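Local atomic coordinates of peptidoglycan DD-endopeptidase ShyB (Vibrio cholerae, PDB entry 2GU1), a protein that cleaves the peptide cross-links between peptidoglycan strands as a zinc-dependent DD-endopeptidase, probably so that new glycan can be inserted and the cell wall can expand. Residues L40-D46 and H259-Y265; H232-F237 and H311-E315; P244-T248 and T276-L281. All blocks are in the same frame, centred on the assembly; numbering follows the deposited sequence.

Contact 1 (L40-D46 and H259-Y265); sequences LDHLQLD and HPYAGNY
Asp46 and Tyr265 make the polar part of this contact: the phenol donates from Tyr265 OH to Asp46 OD1 at 2.6 Å, meeting the lone pair of OD1 that faces away from the other carboxylate oxygen. Carboxylate and phenol ring are nearly coplanar, 5° apart, and OD1 lies at the ring's edge. A water bridges the two segments separately, donating to the Tyr265 hydroxyl and to the carbonyl oxygen of Leu43. Asp46 OD1 also sits at the edge of the His259 imidazole, 3.5 Å from His259 CD2.

CH-pi contacts come from Leu43, whose two methyls divide between two rings. Leu43 CD1 stands over a face of Tyr265, 4.0 Å from the ring centroid and 15° off its normal, while CD2 covers a face of His259, 4.1 Å from that centroid. The imidazole is held from its own loop, since ND1 accepts the backbone N-H groups of both Tyr261 and Ala262, each from off the ring plane, Ala262 N the farther out.

Leu40 supplies most of the purely apolar part. With its CG anti to the backbone N (chi1 162°), the branch reaches across and puts CD1 3.5 Å from Ala262 CB; CD1 is closer still, and tight, to Ala262 CA. Leu43 CD2 touches the same alanine methyl.

The segment 40-46 follows helix 29-38, which also packs on Tyr261 through Gln33 and Leu36. The segment 259-265 carries the turn between strands 251-259 and 265-269, and Leu279 of strand 274-281 touches Leu43, Ala262 and Tyr265, so the contact joins the LysM-like region to the peptidase sheet.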
loop_
_atom_site.group_PDB
_atom_site.type_symbol
_atom_site.label_atom_id
_atom_site.label_comp_id
_atom_site.label_asym_id
_atom_site.label_seq_id
_atom_site.Cartn_x
_atom_site.Cartn_y
_atom_site.Cartn_z
ATOM N N LEU A 40 9.016 9.374 7.390
ATOM C CA LEU A 40 7.753 9.479 8.117
ATOM C C LEU A 40 6.623 9.788 7.142
ATOM O O LEU A 40 5.539 9.227 7.235
ATOM C CB LEU A 40 7.832 10.599 9.162
ATOM C CG LEU A 40 6.514 11.155 9.732
ATOM C CD1 LEU A 40 5.736 10.053 10.417
ATOM C CD2 LEU A 40 6.831 12.283 10.717
ATOM N N ASP A 41 6.892 10.677 6.194
ATOM C CA ASP A 41 5.888 11.090 5.221
ATOM C C ASP A 41 5.697 10.189 4.008
ATOM O O ASP A 41 4.887 10.495 3.130
ATOM C CB ASP A 41 6.211 12.503 4.757
ATOM C CG ASP A 41 6.187 13.490 5.897
ATOM O OD1 ASP A 41 5.121 13.604 6.539
ATOM O OD2 ASP A 41 7.221 14.134 6.167
ATOM N N HIS A 42 6.410 9.069 3.967
ATOM C CA HIS A 42 6.309 8.173 2.824
ATOM C C HIS A 42 6.166 6.717 3.235
ATOM O O HIS A 42 5.438 5.953 2.592
ATOM C CB HIS A 42 7.548 8.364 1.954
ATOM C CG HIS A 42 7.828 9.797 1.638
ATOM N ND1 HIS A 42 7.113 10.504 0.694
ATOM C CD2 HIS A 42 8.691 10.681 2.195
ATOM C CE1 HIS A 42 7.521 11.759 0.684
ATOM N NE2 HIS A 42 8.479 11.892 1.585
ATOM N N LEU A 43 6.866 6.355 4.310
ATOM C CA LEU A 43 6.872 5.004 4.871
ATOM C C LEU A 43 7.118 3.941 3.800
ATOM O O LEU A 43 6.406 2.939 3.723
ATOM C CB LEU A 43 5.556 4.727 5.615
ATOM C CG LEU A 43 5.248 5.646 6.810
ATOM C CD1 LEU A 43 3.856 5.364 7.321
ATOM C CD2 LEU A 43 6.276 5.435 7.921
ATOM N N GLN A 44 8.131 4.183 2.972
ATOM C CA GLN A 44 8.501 3.259 1.901
ATOM C C GLN A 44 9.461 2.179 2.429
ATOM O O GLN A 44 9.360 1.007 2.083
ATOM C CB GLN A 44 9.218 4.018 0.783
ATOM C CG GLN A 44 8.500 5.257 0.262
ATOM C CD GLN A 44 7.544 4.946 -0.861
ATOM O OE1 GLN A 44 6.632 4.135 -0.712
ATOM N NE2 GLN A 44 7.746 5.596 -2.004
ATOM N N LEU A 45 10.396 2.592 3.269
ATOM C CA LEU A 45 11.406 1.677 3.792
ATOM C C LEU A 45 10.913 0.574 4.725
ATOM O O LEU A 45 11.585 -0.443 4.889
ATOM C CB LEU A 45 12.524 2.493 4.447
ATOM C CG LEU A 45 13.258 3.357 3.405
ATOM C CD1 LEU A 45 14.133 4.395 4.099
ATOM C CD2 LEU A 45 14.093 2.453 2.475
ATOM N N ASP A 46 9.739 0.752 5.321
ATOM C CA ASP A 46 9.202 -0.273 6.214
ATOM C C ASP A 46 8.701 -1.488 5.433
ATOM O O ASP A 46 8.566 -2.582 5.986
ATOM C CB ASP A 46 8.046 0.284 7.041
ATOM C CG ASP A 46 8.487 0.811 8.384
ATOM O OD1 ASP A 46 7.608 1.193 9.172
ATOM O OD2 ASP A 46 9.704 0.845 8.658
ATOM N N HIS A 259 6.823 2.722 14.659
ATOM C CA HIS A 259 7.840 3.506 13.976
ATOM C C HIS A 259 8.326 4.644 14.874
ATOM O O HIS A 259 7.534 5.290 15.559
ATOM C CB HIS A 259 7.237 4.044 12.676
ATOM C CG HIS A 259 8.229 4.659 11.741
ATOM N ND1 HIS A 259 8.751 5.921 11.929
ATOM C CD2 HIS A 259 8.759 4.200 10.582
ATOM C CE1 HIS A 259 9.555 6.216 10.923
ATOM N NE2 HIS A 259 9.577 5.189 10.092
ATOM N N PRO A 260 9.644 4.898 14.888
ATOM C CA PRO A 260 10.212 5.966 15.720
ATOM C C PRO A 260 9.580 7.334 15.477
ATOM O O PRO A 260 9.456 8.146 16.401
ATOM C CB PRO A 260 11.696 5.953 15.342
ATOM C CG PRO A 260 11.931 4.533 14.904
ATOM C CD PRO A 260 10.695 4.213 14.113
ATOM N N TYR A 261 9.175 7.584 14.238
ATOM C CA TYR A 261 8.590 8.869 13.885
ATOM C C TYR A 261 7.095 8.835 13.591
ATOM O O TYR A 261 6.368 9.766 13.945
ATOM C CB TYR A 261 9.369 9.451 12.707
ATOM C CG TYR A 261 10.801 9.738 13.097
ATOM C CD1 TYR A 261 11.139 10.918 13.753
ATOM C CD2 TYR A 261 11.798 8.776 12.916
ATOM C CE1 TYR A 261 12.428 11.136 14.228
ATOM C CE2 TYR A 261 13.094 8.983 13.388
ATOM C CZ TYR A 261 13.401 10.163 14.045
ATOM O OH TYR A 261 14.671 10.361 14.541
ATOM N N ALA A 262 6.635 7.769 12.952
ATOM C CA ALA A 262 5.211 7.643 12.644
ATOM C C ALA A 262 4.494 7.045 13.851
ATOM O O ALA A 262 3.269 6.935 13.864
ATOM C CB ALA A 262 5.012 6.765 11.419
ATOM N N GLY A 263 5.271 6.673 14.863
ATOM C CA GLY A 263 4.711 6.078 16.070
ATOM C C GLY A 263 4.057 4.758 15.720
ATOM O O GLY A 263 4.463 4.104 14.755
ATOM N N ASN A 264 3.060 4.348 16.501
ATOM C CA ASN A 264 2.342 3.113 16.215
ATOM C C ASN A 264 1.456 3.373 14.999
ATOM O O ASN A 264 0.710 4.361 14.964
ATOM C CB ASN A 264 1.456 2.708 17.397
ATOM C CG ASN A 264 2.256 2.353 18.629
ATOM O OD1 ASN A 264 3.109 1.472 18.591
ATOM N ND2 ASN A 264 1.978 3.034 19.737
ATOM N N TYR A 265 1.538 2.511 13.990
ATOM C CA TYR A 265 0.701 2.723 12.823
ATOM C C TYR A 265 0.191 1.432 12.233
ATOM O O TYR A 265 0.714 0.339 12.501
ATOM C CB TYR A 265 1.418 3.606 11.776
ATOM C CG TYR A 265 2.420 2.928 10.866
ATOM C CD1 TYR A 265 2.019 2.352 9.660
ATOM C CD2 TYR A 265 3.778 2.929 11.177
ATOM C CE1 TYR A 265 2.954 1.801 8.774
ATOM C CE2 TYR A 265 4.722 2.381 10.300
ATOM C CZ TYR A 265 4.307 1.827 9.100
ATOM O OH TYR A 265 5.247 1.342 8.205
HETATM O O HOH W 1 4.845 1.147 5.162
#

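Contact 2 (H232-F237 and H311-E315); sequences HNGTDF and HLHFE. With ZN (zinc ion), chain B.
His232 and His313 both place CG anti to the backbone N (chi1 -175° and 171°), whereas Asp236 turns its CG anti to the carbonyl carbon (-65°); with these torsions the three side chains converge on one zinc ion. His232 NE2, Asp236 OD1 and His313 ND1 each lie 2.0 Å from the metal, and Asp236 OD2 is a longer fourth contact at 2.7 Å. The two histidines therefore use different ring nitrogens, and their planes are steeply inclined.

Second-shell bonds fix both imidazoles. His313 NE2 donates to Glu315 OE2 at 2.6 Å, nearly in the ring plane, and the other oxygen of Glu315 forms a salt bridge with Arg277; the carboxylate would be expected to polarise the ring and make ND1 a stronger ligand. His232 ND1 is hydrogen-bonded to the carbonyl of Gly216.

The backbones set the spacing. Thr235 and Phe314 form a hydrogen-bonded antiparallel pair, Thr235 N to Phe314 O at 2.7 Å, as do Phe237 and Leu312. Between them Asp236 and His313 make a non-hydrogen-bonded pair, with both side chains on the zinc face. On the other face Phe237 runs alongside Leu312 and Phe314, and Phe237 CE2 lies 4.0 Å from Phe314 CB.

Asp236 and His313 on adjacent antiparallel strands, with His232 from the loop before the first, form the catalytic zinc site characteristic of M23 (lysostaphin-type) peptidases, His313 being the second histidine of the His311-Leu312-His313 (HxH) sequence.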
loop_
_atom_site.group_PDB
_atom_site.type_symbol
_atom_site.label_atom_id
_atom_site.label_comp_id
_atom_site.label_asym_id
_atom_site.label_seq_id
_atom_site.Cartn_x
_atom_site.Cartn_y
_atom_site.Cartn_z
ATOM N N HIS A 232 2.659 16.640 2.927
ATOM C CA HIS A 232 1.841 16.115 4.006
ATOM C C HIS A 232 0.923 15.205 3.206
ATOM O O HIS A 232 -0.014 15.666 2.553
ATOM C CB HIS A 232 1.025 17.201 4.691
ATOM C CG HIS A 232 0.258 16.700 5.877
ATOM N ND1 HIS A 232 -1.095 16.906 6.031
ATOM C CD2 HIS A 232 0.660 15.997 6.964
ATOM C CE1 HIS A 232 -1.495 16.352 7.164
ATOM N NE2 HIS A 232 -0.450 15.795 7.748
ATOM N N ASN A 233 1.216 13.914 3.243
ATOM C CA ASN A 233 0.463 12.928 2.485
ATOM C C ASN A 233 -0.767 12.333 3.166
ATOM O O ASN A 233 -1.189 11.224 2.833
ATOM C CB ASN A 233 1.424 11.814 2.056
ATOM C CG ASN A 233 2.396 12.273 0.983
ATOM O OD1 ASN A 233 3.570 11.903 0.986
ATOM N ND2 ASN A 233 1.902 13.080 0.051
ATOM N N GLY A 234 -1.347 13.064 4.112
ATOM C CA GLY A 234 -2.523 12.554 4.792
ATOM C C GLY A 234 -3.371 13.672 5.367
ATOM O O GLY A 234 -3.094 14.848 5.140
ATOM N N THR A 235 -4.409 13.306 6.109
ATOM C CA THR A 235 -5.290 14.293 6.719
ATOM C C THR A 235 -5.208 14.149 8.237
ATOM O O THR A 235 -5.270 13.034 8.761
ATOM C CB THR A 235 -6.751 14.076 6.266
ATOM O OG1 THR A 235 -6.824 14.104 4.839
ATOM C CG2 THR A 235 -7.650 15.147 6.826
ATOM N N ASP A 236 -5.060 15.264 8.946
ATOM C CA ASP A 236 -4.983 15.222 10.408
ATOM C C ASP A 236 -6.314 15.576 11.055
ATOM O O ASP A 236 -6.877 16.635 10.766
ATOM C CB ASP A 236 -3.907 16.187 10.911
ATOM C CG ASP A 236 -2.526 15.788 10.462
ATOM O OD1 ASP A 236 -2.391 14.665 9.929
ATOM O OD2 ASP A 236 -1.584 16.581 10.654
ATOM N N PHE A 237 -6.811 14.686 11.918
ATOM C CA PHE A 237 -8.074 14.892 12.639
ATOM C C PHE A 237 -7.773 15.217 14.102
ATOM O O PHE A 237 -6.842 14.657 14.700
ATOM C CB PHE A 237 -8.961 13.641 12.550
ATOM C CG PHE A 237 -9.496 13.374 11.171
ATOM C CD1 PHE A 237 -10.436 14.227 10.598
ATOM C CD2 PHE A 237 -9.037 12.288 10.431
ATOM C CE1 PHE A 237 -10.912 14.002 9.305
ATOM C CE2 PHE A 237 -9.503 12.050 9.140
ATOM C CZ PHE A 237 -10.443 12.908 8.572
ATOM N N HIS A 311 -2.921 13.702 17.563
ATOM C CA HIS A 311 -3.822 13.758 16.425
ATOM C C HIS A 311 -3.693 12.475 15.624
ATOM O O HIS A 311 -2.707 11.749 15.742
ATOM C CB HIS A 311 -3.473 14.931 15.499
ATOM C CG HIS A 311 -2.171 14.762 14.772
ATOM N ND1 HIS A 311 -0.948 14.886 15.396
ATOM C CD2 HIS A 311 -1.905 14.487 13.472
ATOM C CE1 HIS A 311 0.017 14.702 14.510
ATOM N NE2 HIS A 311 -0.537 14.459 13.335
ATOM N N LEU A 312 -4.699 12.202 14.813
ATOM C CA LEU A 312 -4.665 11.040 13.954
ATOM C C LEU A 312 -4.247 11.542 12.578
ATOM O O LEU A 312 -4.779 12.540 12.076
ATOM C CB LEU A 312 -6.041 10.384 13.848
ATOM C CG LEU A 312 -6.142 9.249 12.825
ATOM C CD1 LEU A 312 -5.449 8.001 13.362
ATOM C CD2 LEU A 312 -7.605 8.947 12.535
ATOM N N HIS A 313 -3.265 10.872 11.991
ATOM C CA HIS A 313 -2.818 11.211 10.650
ATOM C C HIS A 313 -3.387 10.061 9.819
ATOM O O HIS A 313 -2.978 8.912 9.997
ATOM C CB HIS A 313 -1.289 11.216 10.581
ATOM C CG HIS A 313 -0.748 11.336 9.191
ATOM N ND1 HIS A 313 -0.355 12.538 8.643
ATOM C CD2 HIS A 313 -0.553 10.403 8.228
ATOM C CE1 HIS A 313 0.060 12.341 7.404
ATOM N NE2 HIS A 313 -0.050 11.053 7.127
ATOM N N PHE A 314 -4.339 10.374 8.940
ATOM C CA PHE A 314 -5.010 9.373 8.106
ATOM C C PHE A 314 -4.587 9.477 6.644
ATOM O O PHE A 314 -4.466 10.580 6.094
ATOM C CB PHE A 314 -6.538 9.556 8.238
ATOM C CG PHE A 314 -7.356 8.637 7.366
ATOM C CD1 PHE A 314 -7.301 7.258 7.524
ATOM C CD2 PHE A 314 -8.198 9.163 6.386
ATOM C CE1 PHE A 314 -8.079 6.409 6.717
ATOM C CE2 PHE A 314 -8.969 8.336 5.581
ATOM C CZ PHE A 314 -8.913 6.950 5.741
ATOM N N GLU A 315 -4.359 8.330 6.011
ATOM C CA GLU A 315 -3.953 8.323 4.610
ATOM C C GLU A 315 -4.743 7.337 3.771
ATOM O O GLU A 315 -5.148 6.279 4.253
ATOM C CB GLU A 315 -2.460 7.980 4.487
ATOM C CG GLU A 315 -1.517 9.136 4.800
ATOM C CD GLU A 315 -0.043 8.761 4.652
ATOM O OE1 GLU A 315 0.276 7.838 3.875
ATOM O OE2 GLU A 315 0.798 9.405 5.310
HETATM ZN ZN ZN B . -0.473 14.477 9.283
#

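Contact 3 (P244-T248 and T276-L281)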
loop_
_atom_site.group_PDB
_atom_site.type_symbol
_atom_site.label_atom_id
_atom_site.label_comp_id
_atom_site.label_asym_id
_atom_site.label_seq_id
_atom_site.Cartn_x
_atom_site.Cartn_y
_atom_site.Cartn_z
ATOM N N PRO A 244 -11.515 6.547 19.634
ATOM C CA PRO A 244 -11.590 5.386 18.746
ATOM C C PRO A 244 -11.312 5.742 17.289
ATOM O O PRO A 244 -11.725 6.801 16.798
ATOM C CB PRO A 244 -13.017 4.877 18.957
ATOM C CG PRO A 244 -13.775 6.146 19.237
ATOM C CD PRO A 244 -12.838 6.850 20.210
ATOM N N VAL A 245 -10.604 4.845 16.610
ATOM C CA VAL A 245 -10.243 5.014 15.204
ATOM C C VAL A 245 -10.878 3.830 14.493
ATOM O O VAL A 245 -10.762 2.699 14.962
ATOM C CB VAL A 245 -8.702 4.967 15.020
ATOM C CG1 VAL A 245 -8.336 5.029 13.547
ATOM C CG2 VAL A 245 -8.063 6.119 15.772
ATOM N N TYR A 246 -11.556 4.088 13.377
ATOM C CA TYR A 246 -12.232 3.030 12.639
ATOM C C TYR A 246 -11.740 2.905 11.207
ATOM O O TYR A 246 -11.324 3.893 10.604
ATOM C CB TYR A 246 -13.729 3.310 12.582
ATOM C CG TYR A 246 -14.342 3.653 13.916
ATOM C CD1 TYR A 246 -14.820 2.656 14.766
ATOM C CD2 TYR A 246 -14.446 4.981 14.327
ATOM C CE1 TYR A 246 -15.395 2.978 15.997
ATOM C CE2 TYR A 246 -15.017 5.313 15.556
ATOM C CZ TYR A 246 -15.490 4.309 16.381
ATOM O OH TYR A 246 -16.084 4.640 17.574
ATOM N N SER A 247 -11.819 1.693 10.665
ATOM C CA SER A 247 -11.421 1.460 9.280
ATOM C C SER A 247 -12.489 2.090 8.402
ATOM O O SER A 247 -13.683 1.985 8.693
ATOM C CB SER A 247 -11.342 -0.038 8.968
ATOM O OG SER A 247 -11.110 -0.253 7.575
ATOM N N THR A 248 -12.063 2.753 7.333
ATOM C CA THR A 248 -13.010 3.386 6.428
ATOM C C THR A 248 -13.536 2.391 5.395
ATOM O O THR A 248 -14.314 2.753 4.510
ATOM C CB THR A 248 -12.357 4.575 5.713
ATOM O OG1 THR A 248 -11.079 4.178 5.195
ATOM C CG2 THR A 248 -12.167 5.735 6.691
ATOM N N THR A 276 -5.372 2.087 3.340
ATOM C CA THR A 276 -5.499 3.237 4.229
ATOM C C THR A 276 -4.469 3.052 5.335
ATOM O O THR A 276 -4.191 1.917 5.743
ATOM C CB THR A 276 -6.907 3.339 4.869
ATOM O OG1 THR A 276 -7.275 2.077 5.442
ATOM C CG2 THR A 276 -7.940 3.756 3.833
ATOM N N ARG A 277 -3.887 4.161 5.789
ATOM C CA ARG A 277 -2.891 4.139 6.859
ATOM C C ARG A 277 -3.376 4.974 8.033
ATOM O O ARG A 277 -4.031 6.009 7.835
ATOM C CB ARG A 277 -1.566 4.736 6.388
ATOM C CG ARG A 277 -0.891 3.995 5.273
ATOM C CD ARG A 277 0.361 4.763 4.905
ATOM N NE ARG A 277 1.238 4.006 4.032
ATOM C CZ ARG A 277 2.224 4.550 3.336
ATOM N NH1 ARG A 277 2.442 5.857 3.417
ATOM N NH2 ARG A 277 3.001 3.790 2.572
ATOM N N TYR A 278 -3.022 4.543 9.243
ATOM C CA TYR A 278 -3.426 5.230 10.471
ATOM C C TYR A 278 -2.161 5.371 11.338
ATOM O O TYR A 278 -1.616 4.376 11.810
ATOM C CB TYR A 278 -4.490 4.386 11.197
ATOM C CG TYR A 278 -5.644 3.933 10.310
ATOM C CD1 TYR A 278 -6.875 4.595 10.330
ATOM C CD2 TYR A 278 -5.486 2.874 9.417
ATOM C CE1 TYR A 278 -7.910 4.215 9.475
ATOM C CE2 TYR A 278 -6.514 2.488 8.557
ATOM C CZ TYR A 278 -7.720 3.164 8.586
ATOM O OH TYR A 278 -8.709 2.817 7.688
ATOM N N LEU A 279 -1.704 6.603 11.553
ATOM C CA LEU A 279 -0.483 6.846 12.321
ATOM C C LEU A 279 -0.629 7.510 13.685
ATOM O O LEU A 279 -1.675 8.075 14.019
ATOM C CB LEU A 279 0.491 7.683 11.494
ATOM C CG LEU A 279 1.199 7.068 10.291
ATOM C CD1 LEU A 279 0.196 6.513 9.299
ATOM C CD2 LEU A 279 2.077 8.153 9.640
ATOM N N HIS A 280 0.456 7.428 14.455
ATOM C CA HIS A 280 0.556 8.010 15.790
ATOM C C HIS A 280 -0.425 7.425 16.801
ATOM O O HIS A 280 -0.709 8.037 17.830
ATOM C CB HIS A 280 0.366 9.524 15.698
ATOM C CG HIS A 280 1.263 10.179 14.693
ATOM N ND1 HIS A 280 2.638 10.132 14.779
ATOM C CD2 HIS A 280 0.983 10.888 13.574
ATOM C CE1 HIS A 280 3.167 10.783 13.758
ATOM N NE2 HIS A 280 2.183 11.252 13.011
ATOM N N LEU A 281 -0.922 6.233 16.517
ATOM C CA LEU A 281 -1.878 5.583 17.397
ATOM C C LEU A 281 -1.349 5.335 18.810
ATOM O O LEU A 281 -0.171 5.026 19.008
ATOM C CB LEU A 281 -2.316 4.256 16.771
ATOM C CG LEU A 281 -2.925 4.332 15.363
ATOM C CD1 LEU A 281 -3.105 2.935 14.809
ATOM C CD2 LEU A 281 -4.277 5.067 15.420
#
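Tyr278 and Val245 meet first: Val245 CG1 lies 3.6 Å from Tyr278 CD1, and the two side chains run antiparallel alongside one another. The other valine methyl, CG2, touches Leu281 CD2 at 3.9 Å, so the branched side chain touches residues on both sides of the corner at His280. Farther along the phenol, CE1 passes 3.6 Å from the carbonyl oxygen of Tyr246, and the hydroxyl reaches the backbone of Ser247 and Thr248. There Thr248 N makes a weak hydrogen bond to Tyr278 OH, long at 3.4 Å although its N-H...O angle is 156°. Thr248 OG1 lies equally far from Thr276 CG2, the methyl that flanks this end of the contact.

The next shell holds the phenol in place. Tyr278 OH shares a 2.8 Å hydrogen bond with Thr276 OG1, which is set between its backbone N and carbonyl carbon (chi1 50°) and is also bonded to His270 NE2. Phe314 meets the Tyr278 ring with the planes inclined, and Ile298 packs against the same tyrosine.

Farther out, backbone bonds tie Val245 to strand 297-300. The nearest CA pairs, 7.8 and 8.3 Å apart, are too distant for backbone pairing, and the touching parts, taken end to end, run in nearly opposite directions (178°). This is face-to-face packing of two antiparallel sheets, the smaller one with strand 244-246 lying against the larger, zinc-bearing sheet, within the all-beta core of the M23 peptidase fold.

Overall arrangement
All three contacts reach the large antiparallel sheet, contact 1 through the turn between strands 251-259 and 265-269. Contacts 2 and 3, centres about 9 Å apart, share its neighbouring strands 312-318 and 274-281 and the Glu315-Arg277 salt bridge. The centre of contact 1 lies about 13 Å from that of contact 2 and about 14 Å from that of contact 3. Along the chain contact 3 is nested inside contact 2, and contact 1 alternates with both. The zinc site occupies one sheet face, the 244-246 sheet packs on the other, and contact 1 brings the LysM-like region close, the side chain of Leu40 about 8 Å from the zinc ion, which suggests it could restrict access.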